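Local structure of MW1564 protein (Staphylococcus aureus, 3NTV) at residues 106-109 with 110-114. The protein is probably an S-adenosylmethionine-dependent O-methyltransferase, perhaps transferring a methyl group to the catechol hydroxyl of caffeoyl-CoA or a related substrate. Residues are numbered along the deposited sequence; the frame is centred on the assembly and turned at random.
Sequences TMIQ and YAKQN
T106 and Y110, one alpha-helical turn apart, lie side by side in helix 105-117, which links strands 97-102 and 124-128 in a beta-alpha-beta unit of the Rossmann-like methyltransferase fold. The methyl of T106 makes the CH-pi contact: CG2 lies 4.0 Å from the centroid of the Y110 ring and 27° off its normal, hence over a face rather than at an edge. A threonine chi1 of -57° explains this placement, since it sets CG2 anti to the backbone N and leaves OG1 beside that nitrogen. Carbonyl oxygen T106 O is also over one face, offset toward the rim, with Y110 CG as its nearest ring atom at 3.4 Å. The same oxygen accepts the hydrogen bond from Y110 N, 3.1 Å away, so backbone and ring of the tyrosine both meet T106. M107, a selenomethionine, approaches differently. Its chain bends at chi2, and SE comes 4.1 Å from Y110 CD2, obliquely to the ring and 70° off the normal from its centroid, in a Met-aromatic contact. F46 adds an edge-to-face ring contact to Y110. On another side of the helix, I108 touches E128 and A111 touches I126, so this side faces strand 124-128. At the N-terminal end, N104 OD1 accepts a hydrogen bond from M107 N. Regular i-to-i+4 bonding continues through this turn: A111 N to M107 O measures 2.9 Å, and K112 N meets I108 O at 2.8 Å.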
ATOM      1  N   THR A 106     -30.535   6.612  -6.299  1.00 28.19           N
ATOM      2  CA  THR A 106     -29.845   7.828  -6.785  1.00 28.43           C
ATOM      3  C   THR A 106     -28.428   7.472  -7.269  1.00 30.35           C
ATOM      4  O   THR A 106     -28.026   7.906  -8.350  1.00 31.46           O
ATOM      5  CB  THR A 106     -29.842   8.951  -5.725  1.00 38.03           C
ATOM      6  OG1 THR A 106     -31.189   9.243  -5.350  1.00 38.11           O
ATOM      7  CG2 THR A 106     -29.162  10.230  -6.219  1.00 39.53           C
HETATM    8  N   MSE A 107     -27.699   6.681  -6.470  1.00 24.65           N
HETATM    9  CA  MSE A 107     -26.338   6.202  -6.779  1.00 23.06           C
HETATM   10  C   MSE A 107     -26.362   5.324  -8.038  1.00 27.66           C
HETATM   11  O   MSE A 107     -25.516   5.516  -8.914  1.00 27.86           O
HETATM   12  CB  MSE A 107     -25.736   5.449  -5.584  1.00 23.98           C
HETATM   13  CG  MSE A 107     -25.637   6.312  -4.317  1.00 28.98           C
HETATM   14 SE   MSE A 107     -24.752   8.026  -4.599  0.50 34.24          SE
HETATM   15  CE  MSE A 107     -25.473   9.006  -3.051  1.00 31.65           C
ATOM     16  N   ILE A 108     -27.362   4.408  -8.157  1.00 23.08           N
ATOM     17  CA  ILE A 108     -27.529   3.558  -9.356  1.00 22.10           C
ATOM     18  C   ILE A 108     -27.648   4.439 -10.613  1.00 28.63           C
ATOM     19  O   ILE A 108     -26.922   4.208 -11.576  1.00 26.44           O
ATOM     20  CB  ILE A 108     -28.719   2.574  -9.228  1.00 24.59           C
ATOM     21  CG1 ILE A 108     -28.426   1.453  -8.206  1.00 23.48           C
ATOM     22  CG2 ILE A 108     -29.108   1.981 -10.597  1.00 25.06           C
ATOM     23  CD1 ILE A 108     -29.708   0.811  -7.585  1.00 23.80           C
ATOM     24  N   GLN A 109     -28.532   5.472 -10.572  1.00 27.05           N
ATOM     25  CA  GLN A 109     -28.768   6.396 -11.679  1.00 28.20           C
ATOM     26  C   GLN A 109     -27.494   7.144 -12.099  1.00 31.96           C
ATOM     27  O   GLN A 109     -27.187   7.179 -13.295  1.00 31.97           O
ATOM     28  CB  GLN A 109     -29.910   7.379 -11.350  1.00 29.82           C
ATOM     29  CG  GLN A 109     -31.302   6.767 -11.446  1.00 51.34           C
ATOM     30  CD  GLN A 109     -32.403   7.806 -11.353  1.00 76.75           C
ATOM     31  OE1 GLN A 109     -32.404   8.690 -10.481  1.00 69.58           O
ATOM     32  NE2 GLN A 109     -33.385   7.701 -12.243  1.00 71.19           N
ATOM     33  N   TYR A 110     -26.745   7.701 -11.122  1.00 29.06           N
ATOM     34  CA  TYR A 110     -25.470   8.416 -11.336  1.00 28.05           C
ATOM     35  C   TYR A 110     -24.460   7.461 -11.990  1.00 28.46           C
ATOM     36  O   TYR A 110     -23.810   7.829 -12.978  1.00 27.19           O
ATOM     37  CB  TYR A 110     -24.864   8.872  -9.996  1.00 30.89           C
ATOM     38  CG  TYR A 110     -25.525  10.041  -9.289  1.00 35.59           C
ATOM     39  CD1 TYR A 110     -26.354  10.926  -9.976  1.00 37.97           C
ATOM     40  CD2 TYR A 110     -25.245  10.316  -7.953  1.00 37.27           C
ATOM     41  CE1 TYR A 110     -26.932  12.025  -9.334  1.00 40.48           C
ATOM     42  CE2 TYR A 110     -25.793  11.426  -7.308  1.00 38.67           C
ATOM     43  CZ  TYR A 110     -26.638  12.276  -8.002  1.00 47.76           C
ATOM     44  OH  TYR A 110     -27.186  13.359  -7.358  1.00 51.26           O
ATOM     45  N   ALA A 111     -24.303   6.247 -11.403  1.00 23.89           N
ATOM     46  CA  ALA A 111     -23.365   5.253 -11.933  1.00 22.02           C
ATOM     47  C   ALA A 111     -23.724   4.857 -13.377  1.00 23.91           C
ATOM     48  O   ALA A 111     -22.839   4.875 -14.236  1.00 22.02           O
ATOM     49  CB  ALA A 111     -23.302   4.037 -11.023  1.00 21.70           C
ATOM     50  N   LYS A 112     -25.024   4.553 -13.644  1.00 21.06           N
ATOM     51  CA  LYS A 112     -25.514   4.176 -14.969  0.50 21.10           C
ATOM     52  C   LYS A 112     -25.193   5.256 -16.007  1.00 24.50           C
ATOM     53  O   LYS A 112     -24.660   4.940 -17.069  1.00 22.67           O
ATOM     54  CB  LYS A 112     -27.028   3.897 -14.926  0.50 24.34           C
ATOM     55  CG  LYS A 112     -27.423   2.630 -15.652  0.50 33.05           C
ATOM     56  CD  LYS A 112     -27.910   1.536 -14.717  0.50 37.22           C
ATOM     57  CE  LYS A 112     -28.464   0.380 -15.511  0.50 30.35           C
ATOM     58  NZ  LYS A 112     -27.413  -0.612 -15.882  0.50 20.54           N
ATOM     59  N   GLN A 113     -25.495   6.538 -15.680  1.00 23.17           N
ATOM     60  CA  GLN A 113     -25.220   7.644 -16.602  1.00 22.93           C
ATOM     61  C   GLN A 113     -23.725   7.773 -16.883  1.00 24.13           C
ATOM     62  O   GLN A 113     -23.333   7.950 -18.036  1.00 23.19           O
ATOM     63  CB  GLN A 113     -25.803   8.974 -16.099  1.00 24.55           C
ATOM     64  CG  GLN A 113     -25.734  10.112 -17.145  1.00 37.77           C
ATOM     65  CD  GLN A 113     -26.241   9.739 -18.529  1.00 56.79           C
ATOM     66  OE1 GLN A 113     -25.461   9.483 -19.464  1.00 46.36           O
ATOM     67  NE2 GLN A 113     -27.558   9.701 -18.695  1.00 53.44           N
ATOM     68  N   ASN A 114     -22.890   7.657 -15.839  1.00 20.07           N
ATOM     69  CA  ASN A 114     -21.435   7.741 -16.007  1.00 18.30           C
ATOM     70  C   ASN A 114     -20.871   6.635 -16.907  1.00 21.47           C
ATOM     71  O   ASN A 114     -20.046   6.921 -17.779  1.00 20.79           O
ATOM     72  CB  ASN A 114     -20.746   7.796 -14.648  1.00 19.86           C
ATOM     73  CG  ASN A 114     -20.851   9.164 -14.014  1.00 36.30           C
ATOM     74  OD1 ASN A 114     -20.991  10.189 -14.703  1.00 26.49           O
ATOM     75  ND2 ASN A 114     -20.759   9.216 -12.686  1.00 27.19           N
TER